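Local coordinates for protein ornithine decarboxylase (Entamoeba histolytica, PDB 4AIB) that probably catalyses, as a pyridoxal 5'-phosphate-dependent homodimer, the decarboxylation of L-ornithine to putrescine in polyamine synthesis, at residues Gln100-Tyr105 with Val121-Glu126; Met137-Arg142 with Lys175-Asp180; Ile167-Ile172 with Phe213-Tyr218. One frame throughout, in Å; residues are numbered along the deposited sequence.

How the contacts relate
The three contacts follow one flank of the pyridoxal-binding barrel, from the dimer side outward. Contacts 1 and 2 have centres about 11 Å apart and are joined by the pairing of strand 118-121 with strand 138-143: Val121 N meets Met140 O at 2.8 Å, a probable hydrogen bond, and Val121 packs on Ile139. Contacts 2 and 3 are closer, about 7 Å between centres, and alternate along the chain, since helix 164-174 of contact 3 leads into the loop and strand of contact 2. Leu179 links them by touching both Ile172 and Met215. Contact 1 is nearest the cofactor region: the side chain of Thr101 is about 10 Å from that of Lys57, the predicted pyridoxal phosphate lysine, which carries no cofactor here.

Contact 1 of 3, residues Gln100-Tyr105 with Val121-Glu126; sequences QTFKPY and VDSIDE
Glu126 lays its carboxylate against the backbone of Thr101-Lys103, and its OE2 takes both the backbone N-H and the ammonium of Lys103. Glu126 OE2 accepts a nearly straight bond from Lys103 N (2.8 Å, 168° at the hydrogen), met on the syn side but 35° out of the carboxylate plane. Glu126 OE2 also forms a salt bridge with Lys103 NZ at 3.3 Å, for which the lysine chain bends at chi3 and chi4. Lys103 NZ donates as well to Gln100 O (2.8 Å) and to Thr119, while Glu126 OE1 pairs with Lys129. Beside this polar cluster, the Phe102 ring stands almost perpendicular to the Glu126 carboxylate, and its CE1 packs 3.2 Å from Ser123 OG. Ser123 OG caps helix 124-133 by accepting from Glu126 N (3.2 Å), and it donates to a water that in turn donates to Thr101 O and accepts from Asp122 N. Thr101 CB and CG2 lie against the Asp122 carboxylate, whose main charged partner is Arg277 of the second subunit. A buried glutamate held between two lysines and a backbone N-H is likely to remain ionised, tying the loop after strand 96-98 to the first turn of helix 124-133 beside the dimer interface.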
# COMPACT_ATOMS: atom_id res chain seq x y z
N GLN A 100 17.98 9.57 -3.44
CA GLN A 100 16.72 10.29 -3.36
C GLN A 100 16.86 11.61 -4.11
O GLN A 100 17.66 12.47 -3.73
CB GLN A 100 16.31 10.51 -1.90
CG GLN A 100 14.99 11.24 -1.71
CD GLN A 100 13.83 10.57 -2.43
OE1 GLN A 100 13.16 11.19 -3.26
NE2 GLN A 100 13.58 9.31 -2.12
N THR A 101 16.08 11.75 -5.18
CA THR A 101 16.14 12.93 -6.04
C THR A 101 15.71 14.20 -5.31
O THR A 101 16.30 15.26 -5.50
CB THR A 101 15.28 12.74 -7.31
OG1 THR A 101 13.97 12.29 -6.96
CG2 THR A 101 15.92 11.73 -8.25
N PHE A 102 14.68 14.08 -4.47
CA PHE A 102 14.21 15.20 -3.67
C PHE A 102 14.17 14.84 -2.18
O PHE A 102 13.27 14.14 -1.71
CB PHE A 102 12.84 15.69 -4.16
CG PHE A 102 12.88 16.27 -5.55
CD1 PHE A 102 13.43 17.53 -5.78
CD2 PHE A 102 12.36 15.56 -6.63
CE1 PHE A 102 13.46 18.07 -7.06
CE2 PHE A 102 12.39 16.09 -7.91
CZ PHE A 102 12.94 17.35 -8.13
N LYS A 103 15.18 15.33 -1.46
CA LYS A 103 15.39 14.98 -0.06
C LYS A 103 14.79 16.01 0.89
O LYS A 103 14.89 17.22 0.63
CB LYS A 103 16.89 14.84 0.22
CG LYS A 103 17.59 13.77 -0.62
CD LYS A 103 19.10 13.93 -0.60
CE LYS A 103 19.59 14.98 -1.59
NZ LYS A 103 19.39 14.58 -3.01
N PRO A 104 14.14 15.54 1.98
CA PRO A 104 13.72 16.45 3.04
C PRO A 104 14.93 17.07 3.71
O PRO A 104 15.96 16.41 3.87
CB PRO A 104 12.99 15.52 4.02
CG PRO A 104 12.59 14.33 3.21
CD PRO A 104 13.71 14.16 2.23
N TYR A 105 14.82 18.34 4.10
CA TYR A 105 15.94 19.09 4.66
C TYR A 105 16.50 18.46 5.93
O TYR A 105 17.72 18.30 6.06
CB TYR A 105 15.55 20.55 4.93
CG TYR A 105 15.07 21.31 3.71
CD1 TYR A 105 15.98 21.91 2.84
CD2 TYR A 105 13.71 21.43 3.43
CE1 TYR A 105 15.55 22.61 1.73
CE2 TYR A 105 13.27 22.13 2.31
CZ TYR A 105 14.19 22.72 1.47
OH TYR A 105 13.77 23.41 0.36
N VAL A 121 20.96 13.85 -7.72
CA VAL A 121 20.26 15.09 -8.04
C VAL A 121 19.72 15.07 -9.47
O VAL A 121 20.39 14.57 -10.38
CB VAL A 121 21.20 16.31 -7.85
CG1 VAL A 121 20.70 17.52 -8.64
CG2 VAL A 121 21.34 16.66 -6.38
N ASP A 122 18.52 15.61 -9.66
CA ASP A 122 17.96 15.82 -11.00
C ASP A 122 17.25 17.18 -11.17
O ASP A 122 16.37 17.33 -12.02
CB ASP A 122 17.06 14.65 -11.43
CG ASP A 122 15.79 14.52 -10.59
OD1 ASP A 122 15.75 15.04 -9.45
OD2 ASP A 122 14.83 13.89 -11.08
N SER A 123 17.66 18.15 -10.36
CA SER A 123 17.09 19.50 -10.40
C SER A 123 18.09 20.56 -9.95
O SER A 123 19.01 20.27 -9.19
CB SER A 123 15.82 19.58 -9.54
OG SER A 123 16.14 19.47 -8.16
N ILE A 124 17.88 21.80 -10.41
CA ILE A 124 18.72 22.94 -10.01
C ILE A 124 18.52 23.30 -8.53
O ILE A 124 19.45 23.79 -7.87
CB ILE A 124 18.49 24.17 -10.93
CG1 ILE A 124 19.53 25.27 -10.65
CG2 ILE A 124 17.07 24.70 -10.82
CD1 ILE A 124 19.66 26.30 -11.76
N ASP A 125 17.32 23.04 -8.01
CA ASP A 125 16.99 23.35 -6.62
C ASP A 125 17.71 22.44 -5.63
O ASP A 125 18.17 22.90 -4.58
CB ASP A 125 15.47 23.26 -6.40
CG ASP A 125 15.07 23.65 -4.98
OD1 ASP A 125 15.35 24.79 -4.57
OD2 ASP A 125 14.48 22.80 -4.29
N GLU A 126 17.82 21.15 -5.97
CA GLU A 126 18.48 20.17 -5.10
C GLU A 126 19.99 20.39 -5.02
O GLU A 126 20.61 20.08 -4.00
CB GLU A 126 18.17 18.75 -5.56
CG GLU A 126 18.30 17.68 -4.48
CD GLU A 126 17.11 17.63 -3.53
OE1 GLU A 126 16.04 18.19 -3.87
OE2 GLU A 126 17.24 17.02 -2.45
O HOH W 1 17.03 16.91 -7.85

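Contact 2 of 3, residues Met137-Arg142 with Lys175-Asp180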
# COMPACT_ATOMS: atom_id res chain seq x y z
N MET A 137 28.76 16.74 0.52
CA MET A 137 28.20 15.51 -0.03
C MET A 137 28.41 15.44 -1.54
O MET A 137 28.14 16.40 -2.26
CB MET A 137 26.72 15.40 0.32
CG MET A 137 26.18 13.97 0.32
SD MET A 137 24.51 13.83 1.01
CE MET A 137 24.80 14.16 2.74
N GLY A 138 28.92 14.29 -2.00
CA GLY A 138 29.13 14.05 -3.43
C GLY A 138 27.81 13.91 -4.17
O GLY A 138 26.87 13.30 -3.67
N ILE A 139 27.76 14.49 -5.37
CA ILE A 139 26.52 14.56 -6.14
C ILE A 139 26.59 13.74 -7.42
O ILE A 139 27.57 13.80 -8.16
CB ILE A 139 26.15 16.03 -6.47
CG1 ILE A 139 25.85 16.80 -5.18
CG2 ILE A 139 24.97 16.10 -7.43
CD1 ILE A 139 25.93 18.31 -5.33
N MET A 140 25.54 12.96 -7.67
CA MET A 140 25.42 12.20 -8.90
C MET A 140 24.28 12.77 -9.73
O MET A 140 23.19 13.04 -9.21
CB MET A 140 25.17 10.72 -8.59
CG MET A 140 26.12 9.77 -9.31
SD MET A 140 25.73 8.02 -9.11
CE MET A 140 25.67 7.84 -7.33
N ILE A 141 24.52 12.96 -11.03
CA ILE A 141 23.52 13.54 -11.92
C ILE A 141 22.64 12.45 -12.54
O ILE A 141 23.14 11.49 -13.13
CB ILE A 141 24.16 14.47 -12.98
CG1 ILE A 141 23.09 15.28 -13.72
CG2 ILE A 141 25.07 13.70 -13.93
CD1 ILE A 141 23.60 16.55 -14.37
N ARG A 142 21.32 12.60 -12.39
CA ARG A 142 20.38 11.61 -12.92
C ARG A 142 19.95 11.95 -14.35
O ARG A 142 19.40 13.03 -14.60
CB ARG A 142 19.16 11.45 -12.01
CG ARG A 142 18.19 10.37 -12.45
CD ARG A 142 17.20 10.00 -11.36
NE ARG A 142 16.25 8.98 -11.81
CZ ARG A 142 15.39 8.34 -11.02
NH1 ARG A 142 15.36 8.58 -9.72
NH2 ARG A 142 14.57 7.44 -11.54
N LYS A 175 28.37 26.43 -7.69
CA LYS A 175 28.27 26.27 -6.24
C LYS A 175 29.51 25.61 -5.64
O LYS A 175 29.63 25.48 -4.42
CB LYS A 175 27.00 25.50 -5.86
CG LYS A 175 25.70 26.27 -6.05
CD LYS A 175 25.50 27.32 -4.96
CE LYS A 175 24.25 28.15 -5.20
NZ LYS A 175 24.42 29.12 -6.33
N GLY A 176 30.43 25.19 -6.52
CA GLY A 176 31.69 24.57 -6.11
C GLY A 176 31.51 23.24 -5.40
O GLY A 176 32.16 22.98 -4.39
N LEU A 177 30.62 22.41 -5.94
CA LEU A 177 30.28 21.13 -5.32
C LEU A 177 30.97 19.96 -6.01
O LEU A 177 31.36 20.06 -7.18
CB LEU A 177 28.77 20.93 -5.31
CG LEU A 177 27.93 21.95 -4.54
CD1 LEU A 177 26.47 21.88 -4.96
CD2 LEU A 177 28.06 21.76 -3.03
N ASN A 178 31.13 18.86 -5.29
CA ASN A 178 31.77 17.66 -5.81
C ASN A 178 30.80 16.80 -6.61
O ASN A 178 29.70 16.49 -6.14
CB ASN A 178 32.38 16.83 -4.67
CG ASN A 178 33.27 17.65 -3.75
OD1 ASN A 178 33.13 17.61 -2.53
ND2 ASN A 178 34.20 18.41 -4.34
N LEU A 179 31.21 16.42 -7.82
CA LEU A 179 30.43 15.53 -8.66
C LEU A 179 31.03 14.12 -8.67
O LEU A 179 32.16 13.92 -9.12
CB LEU A 179 30.33 16.07 -10.09
CG LEU A 179 29.42 15.33 -11.08
CD1 LEU A 179 27.97 15.76 -10.93
CD2 LEU A 179 29.89 15.53 -12.51
N ASP A 180 30.27 13.17 -8.15
CA ASP A 180 30.68 11.77 -8.14
C ASP A 180 30.55 11.13 -9.52
O ASP A 180 31.39 10.32 -9.91
CB ASP A 180 29.89 10.98 -7.09
CG ASP A 180 30.31 11.31 -5.66
OD1 ASP A 180 31.44 11.79 -5.45
OD2 ASP A 180 29.49 11.09 -4.74
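Strands 138-143 and 179-184 meet in a short parallel bridge, Ile139 with Leu179 (CA atoms 4.8 Å apart), although the touching parts diverge by 67° from end to end. Ile139 uses both its backbone polar atoms, as a parallel ladder requires: its N donates to Asn178 O (2.9 Å), and its O accepts from Asp180 N (2.8 Å), one residue to each side of Leu179. The Asp180 N-H reaches Ile139 O from above the carbonyl plane, 36° out of it, and Leu179 CA adds a CA-H...O contact to the same oxygen. Leu179 also brings its CD1 to 3.4 Å from Ile139 O; with CG anti to the backbone N (chi1 -174°), the branch folds over the neighbouring strand.

Ile139 and Leu179 share one face of the sheet, the one packed by helices 124-133 and 164-174. Just ahead of the bridge, Leu177 leans in from the loop, and its CD1 meets Ile139 CD1 at 3.6 Å, where the two side chains cross obliquely; Val127 and Ala131 pack on Leu177, Ile130 on Ile139. The loop itself begins with Gly176, whose positive phi closes helix 164-174 in a Schellman motif. On the strand's other side, the Asp180 carboxylate lies against Gly138, Asp180 OD2 being 3.3 Å from Gly138 CA, and OD2 is hydrogen-bonded by His118 of strand 118-121, on the far side of strand 138-143. Chemically, then, the pairing divides in two: apolar branches seal the helix-facing side, whereas the buried carboxylate would be expected to favour the protonated form of His118.

Contact 3 of 3, residues Ile167-Ile172 with Phe213-Tyr218; sequences IVLKEI and FGMKPY
Ile172 N donates to Val168 O (2.9 Å) within helix 164-174, and this bond fixes the turn from which Ile172 meets Met215. Across the two segments the contact is apolar packing together with a CH-pi contact. Phe213, just after helix 194-212, turns its ring over helix 164-174. Leu169 CB sits over the centre of one face of the Phe213 ring, 4.2 Å from the centroid and 9° off the normal, a CH-pi contact. Further round the ring, Phe213 CE2 reaches the backbone of Lys170 (3.7 Å to Lys170 CA), meeting it obliquely, and the CB of the lysine stays by the ring.

Met215, two residues on, extends its chain along helix 164-174 to Leu169 and Ile172. Its CG lies beside the backbone N, anti to the carbonyl carbon (chi1 -63°), and beyond it the chain is extended, which carries the sulfur and methyl to the helix. Met215 SD rests 3.9 Å from Leu169 CD2, where the two side chains lie aslant. Met215 CE lies 3.8 Å from Ile172 CG2, the methionine crossing the isoleucine at about a right angle, so one thioether spans two residues nearly a helical turn apart; Leu169 O is a further packing neighbour of the methyl. Leu179 of strand 179-184 touches Leu169, Ile172 and Met215, joining the patch to the sheet, while Leu209 and Ala210 of helix 194-212 pack on Leu169 as well.

Between Phe213 and Met215, Gly214 takes the positive phi of a Schellman motif that ends helix 194-212 and turns the chain toward strand 219-221. Two consecutive outer helices and the loop returning to the next parallel strand thus interlock, as is characteristic of the beta-alpha-beta units that build the alpha/beta barrel of class-II decarboxylases.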
# COMPACT_ATOMS: atom_id res chain seq x y z
N ILE A 167 22.60 22.88 -17.68
CA ILE A 167 22.14 23.88 -16.70
C ILE A 167 22.44 23.41 -15.27
O ILE A 167 22.84 24.21 -14.42
CB ILE A 167 20.63 24.20 -16.88
CG1 ILE A 167 20.35 24.79 -18.27
CG2 ILE A 167 20.12 25.13 -15.77
CD1 ILE A 167 21.01 26.12 -18.57
N VAL A 168 22.25 22.12 -15.02
CA VAL A 168 22.53 21.53 -13.71
C VAL A 168 24.04 21.46 -13.46
O VAL A 168 24.50 21.87 -12.39
CB VAL A 168 21.85 20.14 -13.55
CG1 VAL A 168 22.26 19.48 -12.24
CG2 VAL A 168 20.34 20.28 -13.61
N LEU A 169 24.79 20.96 -14.44
CA LEU A 169 26.25 20.88 -14.35
C LEU A 169 26.90 22.25 -14.12
O LEU A 169 27.90 22.35 -13.41
CB LEU A 169 26.85 20.22 -15.59
CG LEU A 169 26.87 18.69 -15.67
CD1 LEU A 169 27.30 18.24 -17.06
CD2 LEU A 169 27.78 18.07 -14.61
N LYS A 170 26.32 23.28 -14.72
CA LYS A 170 26.76 24.66 -14.51
C LYS A 170 26.54 25.08 -13.06
O LYS A 170 27.41 25.70 -12.45
CB LYS A 170 26.04 25.62 -15.47
CG LYS A 170 26.45 27.08 -15.34
CD LYS A 170 25.69 27.96 -16.32
CE LYS A 170 25.83 29.44 -15.96
NZ LYS A 170 27.21 29.96 -16.13
N GLU A 171 25.37 24.72 -12.52
CA GLU A 171 25.01 25.05 -11.14
C GLU A 171 25.88 24.32 -10.12
O GLU A 171 26.25 24.89 -9.09
CB GLU A 171 23.52 24.76 -10.89
CG GLU A 171 22.98 25.29 -9.57
CD GLU A 171 22.86 26.80 -9.51
OE1 GLU A 171 22.71 27.45 -10.57
OE2 GLU A 171 22.90 27.35 -8.39
N ILE A 172 26.21 23.06 -10.40
CA ILE A 172 27.11 22.28 -9.54
C ILE A 172 28.50 22.93 -9.52
O ILE A 172 29.13 23.00 -8.46
CB ILE A 172 27.20 20.79 -9.97
CG1 ILE A 172 25.81 20.15 -9.96
CG2 ILE A 172 28.13 20.02 -9.05
CD1 ILE A 172 25.72 18.83 -10.70
N PHE A 213 33.94 20.65 -17.73
CA PHE A 213 33.58 21.57 -16.65
C PHE A 213 34.63 21.60 -15.54
O PHE A 213 34.49 22.33 -14.56
CB PHE A 213 32.21 21.20 -16.06
CG PHE A 213 31.04 21.81 -16.79
CD1 PHE A 213 30.60 21.29 -18.00
CD2 PHE A 213 30.36 22.90 -16.25
CE1 PHE A 213 29.52 21.85 -18.67
CE2 PHE A 213 29.28 23.46 -16.91
CZ PHE A 213 28.86 22.94 -18.12
N GLY A 214 35.69 20.81 -15.70
CA GLY A 214 36.76 20.72 -14.72
C GLY A 214 36.46 19.76 -13.59
O GLY A 214 37.12 19.78 -12.55
N MET A 215 35.46 18.91 -13.80
CA MET A 215 35.04 17.92 -12.81
C MET A 215 35.66 16.55 -13.11
O MET A 215 35.98 16.25 -14.26
CB MET A 215 33.52 17.80 -12.77
CG MET A 215 32.80 19.06 -12.34
SD MET A 215 31.08 19.06 -12.87
CE MET A 215 30.46 20.51 -12.02
N LYS A 216 35.81 15.74 -12.07
CA LYS A 216 36.33 14.38 -12.21
C LYS A 216 35.28 13.36 -11.76
O LYS A 216 35.27 12.95 -10.59
CB LYS A 216 37.64 14.22 -11.41
CG LYS A 216 38.75 15.20 -11.78
CD LYS A 216 39.53 14.74 -13.01
CE LYS A 216 40.47 15.83 -13.51
NZ LYS A 216 41.61 16.09 -12.58
N PRO A 217 34.38 12.96 -12.67
CA PRO A 217 33.32 12.00 -12.33
C PRO A 217 33.84 10.56 -12.37
O PRO A 217 34.26 10.08 -13.43
CB PRO A 217 32.27 12.22 -13.43
CG PRO A 217 32.79 13.32 -14.31
CD PRO A 217 34.27 13.40 -14.07
N TYR A 218 33.81 9.89 -11.23
CA TYR A 218 34.39 8.55 -11.10
C TYR A 218 33.35 7.45 -10.87
O TYR A 218 33.71 6.28 -10.72
CB TYR A 218 35.44 8.54 -9.98
CG TYR A 218 34.86 8.54 -8.57
CD1 TYR A 218 34.43 9.73 -7.98
CD2 TYR A 218 34.75 7.36 -7.84
CE1 TYR A 218 33.91 9.74 -6.70
CE2 TYR A 218 34.23 7.36 -6.56
CZ TYR A 218 33.81 8.55 -5.99
OH TYR A 218 33.29 8.54 -4.72